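Local coordinates for S-M checkpoint control protein rad4 (Schizosaccharomyces pombe, PDB 4BMD) that takes part in DNA replication and in the checkpoint coupling S and M phases, this fragment being its third and fourth BRCT domains, at residues F13-N25 and Q41-I55. Sequence-based numbering, arbitrary orientation.
Sequences FKNLTFYLYEFPN and QISEFLSSTIDFVVI
Strand 17-20 runs parallel between strands 41-42 and 52-55, bonded to one through Phe18 N to Gln41 O (2.7 Å) and to the other through Tyr19 N to Phe52 O (3.0 Å). Just ahead of Phe52, Asp51 OD2 accepts from Thr17 N at 2.7 Å, met on the anti side and 19° out of the carboxylate plane, while Asp51 N returns a bond to Thr17 O. Leu16 CD2 packs against Asp51 CG. Tyr19 has CG anti to its own N (chi1 171°), which turns the ring against Leu46, with the carbonyls of Ser43 and Glu44 nearby. Leu46 CD2 sits over the centre of one ring face, 3.4 Å from the centroid, a CH-pi contact. Val53 CG1 meets the ring edge, and Ile50 CD1 touches Tyr19 CB. With an alanine in place of Tyr19, Leu46 CD2 would probably lose the ring face it covers and Val53 CG1 the ring edge. On the other sheet face, Phe18 and Phe52 lie side by side, their planes 20° apart but slid past each other. Leu20 CD1 meets Ile42 CD1 at 3.7 Å. Helix 25-36 makes the beta-alpha-beta crossover to strand 41-42; its Leu35 touches Phe18. Trp76 of helix 74-82 meets Phe18 and Phe52, and strand 71-73 completes this BRCT domain's 2-1-3-4 parallel sheet.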
loop_
_atom_site.group_PDB
_atom_site.type_symbol
_atom_site.label_atom_id
_atom_site.label_comp_id
_atom_site.label_asym_id
_atom_site.label_seq_id
_atom_site.Cartn_x
_atom_site.Cartn_y
_atom_site.Cartn_z
ATOM N N PHE A 13 7.993 12.191 -16.065
ATOM C CA PHE A 13 7.289 13.244 -15.343
ATOM C C PHE A 13 7.485 14.612 -15.987
ATOM O O PHE A 13 7.577 15.626 -15.295
ATOM C CB PHE A 13 7.741 13.276 -13.880
ATOM C CG PHE A 13 7.362 12.048 -13.102
ATOM C CD1 PHE A 13 6.133 11.440 -13.299
ATOM C CD2 PHE A 13 8.239 11.497 -12.181
ATOM C CE1 PHE A 13 5.782 10.307 -12.587
ATOM C CE2 PHE A 13 7.894 10.363 -11.467
ATOM C CZ PHE A 13 6.663 9.768 -11.670
ATOM N N LYS A 14 7.545 14.636 -17.315
ATOM C CA LYS A 14 7.718 15.882 -18.051
ATOM C C LYS A 14 6.506 16.792 -17.877
ATOM O O LYS A 14 5.367 16.323 -17.860
ATOM C CB LYS A 14 7.953 15.599 -19.536
ATOM N N ASN A 15 6.768 18.090 -17.740
ATOM C CA ASN A 15 5.724 19.105 -17.580
ATOM C C ASN A 15 4.849 18.905 -16.342
ATOM O O ASN A 15 3.712 19.378 -16.292
ATOM C CB ASN A 15 4.851 19.197 -18.837
ATOM C CG ASN A 15 5.657 19.488 -20.086
ATOM O OD1 ASN A 15 6.693 20.151 -20.031
ATOM N ND2 ASN A 15 5.183 18.993 -21.224
ATOM N N LEU A 16 5.386 18.209 -15.344
ATOM C CA LEU A 16 4.660 17.977 -14.100
ATOM C C LEU A 16 5.374 18.618 -12.915
ATOM O O LEU A 16 6.587 18.472 -12.753
ATOM C CB LEU A 16 4.475 16.479 -13.850
ATOM C CG LEU A 16 3.593 15.708 -14.833
ATOM C CD1 LEU A 16 3.416 14.269 -14.371
ATOM C CD2 LEU A 16 2.245 16.388 -15.001
ATOM N N THR A 17 4.614 19.328 -12.088
ATOM C CA THR A 17 5.165 19.947 -10.890
ATOM C C THR A 17 4.596 19.276 -9.644
ATOM O O THR A 17 3.385 19.071 -9.535
ATOM C CB THR A 17 4.868 21.456 -10.842
ATOM O OG1 THR A 17 5.210 22.052 -12.100
ATOM C CG2 THR A 17 5.670 22.123 -9.734
ATOM N N PHE A 18 5.475 18.932 -8.709
ATOM C CA PHE A 18 5.072 18.210 -7.510
ATOM C C PHE A 18 5.257 19.037 -6.243
ATOM O O PHE A 18 6.169 19.857 -6.147
ATOM C CB PHE A 18 5.851 16.895 -7.393
ATOM C CG PHE A 18 5.576 15.927 -8.507
ATOM C CD1 PHE A 18 6.314 15.969 -9.679
ATOM C CD2 PHE A 18 4.579 14.974 -8.383
ATOM C CE1 PHE A 18 6.062 15.080 -10.706
ATOM C CE2 PHE A 18 4.322 14.082 -9.407
ATOM C CZ PHE A 18 5.065 14.135 -10.571
ATOM N N TYR A 19 4.378 18.807 -5.274
ATOM C CA TYR A 19 4.444 19.474 -3.981
ATOM C C TYR A 19 4.605 18.428 -2.882
ATOM O O TYR A 19 3.695 17.640 -2.628
ATOM C CB TYR A 19 3.179 20.304 -3.756
ATOM C CG TYR A 19 3.024 20.883 -2.365
ATOM C CD1 TYR A 19 3.588 22.108 -2.035
ATOM C CD2 TYR A 19 2.291 20.215 -1.390
ATOM C CE1 TYR A 19 3.439 22.645 -0.768
ATOM C CE2 TYR A 19 2.137 20.744 -0.123
ATOM C CZ TYR A 19 2.713 21.958 0.184
ATOM O OH TYR A 19 2.558 22.486 1.447
ATOM N N LEU A 20 5.768 18.423 -2.237
ATOM C CA LEU A 20 6.070 17.437 -1.205
ATOM C C LEU A 20 5.679 17.959 0.173
ATOM O O LEU A 20 6.168 18.999 0.613
ATOM C CB LEU A 20 7.557 17.079 -1.233
ATOM C CG LEU A 20 8.150 16.796 -2.616
ATOM C CD1 LEU A 20 9.620 16.423 -2.503
ATOM C CD2 LEU A 20 7.370 15.706 -3.339
ATOM N N TYR A 21 4.803 17.227 0.855
ATOM C CA TYR A 21 4.246 17.689 2.123
ATOM C C TYR A 21 4.759 16.912 3.333
ATOM O O TYR A 21 4.612 15.695 3.405
ATOM C CB TYR A 21 2.718 17.628 2.076
ATOM C CG TYR A 21 2.044 18.052 3.361
ATOM C CD1 TYR A 21 1.920 19.397 3.691
ATOM C CD2 TYR A 21 1.522 17.109 4.236
ATOM C CE1 TYR A 21 1.300 19.790 4.863
ATOM C CE2 TYR A 21 0.898 17.492 5.410
ATOM C CZ TYR A 21 0.791 18.833 5.718
ATOM O OH TYR A 21 0.172 19.217 6.886
ATOM N N GLU A 22 5.353 17.638 4.278
ATOM C CA GLU A 22 5.808 17.080 5.555
ATOM C C GLU A 22 6.725 15.863 5.446
ATOM O O GLU A 22 6.637 14.940 6.254
ATOM C CB GLU A 22 4.618 16.761 6.464
ATOM C CG GLU A 22 3.916 17.990 7.016
ATOM C CD GLU A 22 4.835 18.863 7.848
ATOM O OE1 GLU A 22 5.227 18.431 8.953
ATOM O OE2 GLU A 22 5.166 19.979 7.396
ATOM N N PHE A 23 7.603 15.863 4.449
ATOM C CA PHE A 23 8.630 14.836 4.354
ATOM C C PHE A 23 9.835 15.240 5.198
ATOM O O PHE A 23 10.153 16.425 5.298
ATOM C CB PHE A 23 9.057 14.624 2.901
ATOM C CG PHE A 23 8.137 13.730 2.122
ATOM C CD1 PHE A 23 8.317 12.355 2.127
ATOM C CD2 PHE A 23 7.100 14.261 1.373
ATOM C CE1 PHE A 23 7.477 11.528 1.408
ATOM C CE2 PHE A 23 6.256 13.439 0.650
ATOM C CZ PHE A 23 6.444 12.070 0.667
ATOM N N PRO A 24 10.503 14.257 5.819
ATOM C CA PRO A 24 11.722 14.544 6.582
ATOM C C PRO A 24 12.838 14.993 5.645
ATOM O O PRO A 24 12.865 14.563 4.492
ATOM C CB PRO A 24 12.064 13.194 7.218
ATOM C CG PRO A 24 11.428 12.184 6.327
ATOM C CD PRO A 24 10.165 12.823 5.833
ATOM N N ASN A 25 13.734 15.844 6.140
ATOM C CA ASN A 25 14.780 16.456 5.320
ATOM C C ASN A 25 15.592 15.475 4.477
ATOM O O ASN A 25 15.914 15.759 3.322
ATOM C CB ASN A 25 15.717 17.298 6.189
ATOM C CG ASN A 25 15.048 18.547 6.726
ATOM O OD1 ASN A 25 14.114 19.072 6.119
ATOM N ND2 ASN A 25 15.524 19.032 7.867
ATOM N N GLN A 41 9.354 18.692 -11.869
ATOM C CA GLN A 41 9.789 19.833 -11.072
ATOM C C GLN A 41 9.105 19.837 -9.711
ATOM O O GLN A 41 8.084 19.178 -9.519
ATOM C CB GLN A 41 9.514 21.146 -11.807
ATOM C CG GLN A 41 10.334 21.332 -13.072
ATOM C CD GLN A 41 10.095 22.679 -13.724
ATOM O OE1 GLN A 41 9.323 23.495 -13.223
ATOM N NE2 GLN A 41 10.760 22.917 -14.850
ATOM N N ILE A 42 9.672 20.580 -8.766
ATOM C CA ILE A 42 9.147 20.621 -7.407
ATOM C C ILE A 42 8.997 22.051 -6.894
ATOM O O ILE A 42 9.918 22.860 -7.000
ATOM C CB ILE A 42 10.041 19.821 -6.435
ATOM C CG1 ILE A 42 10.100 18.351 -6.854
ATOM C CG2 ILE A 42 9.535 19.948 -5.004
ATOM C CD1 ILE A 42 10.829 17.468 -5.878
ATOM N N SER A 43 7.826 22.353 -6.341
ATOM C CA SER A 43 7.565 23.663 -5.759
ATOM C C SER A 43 7.163 23.535 -4.295
ATOM O O SER A 43 6.511 22.566 -3.905
ATOM C CB SER A 43 6.465 24.386 -6.540
ATOM O OG SER A 43 6.120 25.610 -5.915
ATOM N N GLU A 44 7.553 24.514 -3.486
ATOM C CA GLU A 44 7.193 24.514 -2.073
ATOM C C GLU A 44 5.954 25.369 -1.827
ATOM O O GLU A 44 5.595 25.648 -0.683
ATOM C CB GLU A 44 8.362 24.999 -1.215
ATOM C CG GLU A 44 9.590 24.107 -1.299
ATOM C CD GLU A 44 10.680 24.506 -0.322
ATOM O OE1 GLU A 44 10.457 25.437 0.479
ATOM O OE2 GLU A 44 11.764 23.884 -0.356
ATOM N N PHE A 45 5.302 25.777 -2.911
ATOM C CA PHE A 45 4.086 26.571 -2.815
ATOM C C PHE A 45 2.927 25.862 -3.496
ATOM O O PHE A 45 3.107 25.188 -4.512
ATOM C CB PHE A 45 4.284 27.941 -3.463
ATOM C CG PHE A 45 5.596 28.585 -3.134
ATOM C CD1 PHE A 45 5.833 29.105 -1.874
ATOM C CD2 PHE A 45 6.591 28.680 -4.091
ATOM C CE1 PHE A 45 7.040 29.700 -1.572
ATOM C CE2 PHE A 45 7.799 29.274 -3.795
ATOM C CZ PHE A 45 8.023 29.786 -2.537
ATOM N N LEU A 46 1.735 26.020 -2.933
ATOM C CA LEU A 46 0.526 25.519 -3.565
ATOM C C LEU A 46 -0.008 26.555 -4.548
ATOM O O LEU A 46 -0.359 27.670 -4.160
ATOM C CB LEU A 46 -0.532 25.187 -2.513
ATOM C CG LEU A 46 -0.215 24.018 -1.581
ATOM C CD1 LEU A 46 -1.305 23.855 -0.532
ATOM C CD2 LEU A 46 -0.040 22.736 -2.382
ATOM N N SER A 47 -0.056 26.185 -5.822
ATOM C CA SER A 47 -0.571 27.065 -6.862
ATOM C C SER A 47 -1.128 26.235 -8.010
ATOM O O SER A 47 -1.071 25.008 -7.978
ATOM C CB SER A 47 0.528 27.993 -7.377
ATOM O OG SER A 47 1.483 27.276 -8.140
ATOM N N SER A 48 -1.648 26.910 -9.030
ATOM C CA SER A 48 -2.227 26.232 -10.188
ATOM C C SER A 48 -1.194 25.396 -10.941
ATOM O O SER A 48 -1.548 24.503 -11.709
ATOM C CB SER A 48 -2.877 27.248 -11.131
ATOM O OG SER A 48 -1.951 28.247 -11.524
ATOM N N THR A 49 0.082 25.693 -10.714
ATOM C CA THR A 49 1.175 24.962 -11.345
ATOM C C THR A 49 1.240 23.518 -10.846
ATOM O O THR A 49 1.565 22.603 -11.606
ATOM C CB THR A 49 2.529 25.655 -11.080
ATOM O OG1 THR A 49 2.462 27.020 -11.513
ATOM C CG2 THR A 49 3.654 24.948 -11.820
ATOM N N ILE A 50 0.921 23.325 -9.569
ATOM C CA ILE A 50 0.997 22.011 -8.933
ATOM C C ILE A 50 0.114 20.969 -9.618
ATOM O O ILE A 50 -1.081 21.186 -9.817
ATOM C CB ILE A 50 0.614 22.087 -7.441
ATOM C CG1 ILE A 50 1.571 23.015 -6.691
ATOM C CG2 ILE A 50 0.622 20.700 -6.815
ATOM C CD1 ILE A 50 3.018 22.575 -6.753
ATOM N N ASP A 51 0.717 19.840 -9.977
ATOM C CA ASP A 51 -0.016 18.743 -10.598
ATOM C C ASP A 51 -0.406 17.685 -9.571
ATOM O O ASP A 51 -1.517 17.162 -9.603
ATOM C CB ASP A 51 0.807 18.105 -11.718
ATOM C CG ASP A 51 1.025 19.044 -12.886
ATOM O OD1 ASP A 51 0.122 19.143 -13.745
ATOM O OD2 ASP A 51 2.098 19.681 -12.948
ATOM N N PHE A 52 0.512 17.369 -8.664
ATOM C CA PHE A 52 0.250 16.370 -7.633
ATOM C C PHE A 52 0.810 16.788 -6.280
ATOM O O PHE A 52 1.903 17.348 -6.195
ATOM C CB PHE A 52 0.845 15.015 -8.026
ATOM C CG PHE A 52 0.223 14.408 -9.250
ATOM C CD1 PHE A 52 -0.960 13.694 -9.159
ATOM C CD2 PHE A 52 0.825 14.545 -10.490
ATOM C CE1 PHE A 52 -1.534 13.132 -10.283
ATOM C CE2 PHE A 52 0.256 13.987 -11.619
ATOM C CZ PHE A 52 -0.927 13.278 -11.514
ATOM N N VAL A 53 0.051 16.512 -5.225
ATOM C CA VAL A 53 0.537 16.685 -3.863
ATOM C C VAL A 53 0.979 15.329 -3.324
ATOM O O VAL A 53 0.209 14.368 -3.339
ATOM C CB VAL A 53 -0.546 17.278 -2.941
ATOM C CG1 VAL A 53 -0.098 17.222 -1.488
ATOM C CG2 VAL A 53 -0.871 18.707 -3.353
ATOM N N VAL A 54 2.220 15.252 -2.859
ATOM C CA VAL A 54 2.776 13.993 -2.378
ATOM C C VAL A 54 2.871 13.950 -0.853
ATOM O O VAL A 54 3.412 14.860 -0.224
ATOM C CB VAL A 54 4.158 13.718 -2.997
ATOM C CG1 VAL A 54 4.652 12.334 -2.602
ATOM C CG2 VAL A 54 4.088 13.847 -4.512
ATOM N N ILE A 55 2.336 12.879 -0.273
ATOM C CA ILE A 55 2.306 12.686 1.171
ATOM C C ILE A 55 3.148 11.460 1.515
ATOM O O ILE A 55 3.205 10.518 0.733
ATOM C CB ILE A 55 0.853 12.446 1.643
ATOM C CG1 ILE A 55 -0.072 13.533 1.091
ATOM C CG2 ILE A 55 0.758 12.390 3.157
ATOM C CD1 ILE A 55 0.269 14.925 1.561
HETATM O O HOH W 1 7.284 24.550 -11.505
HETATM O O HOH W 2 7.519 20.843 -1.902
#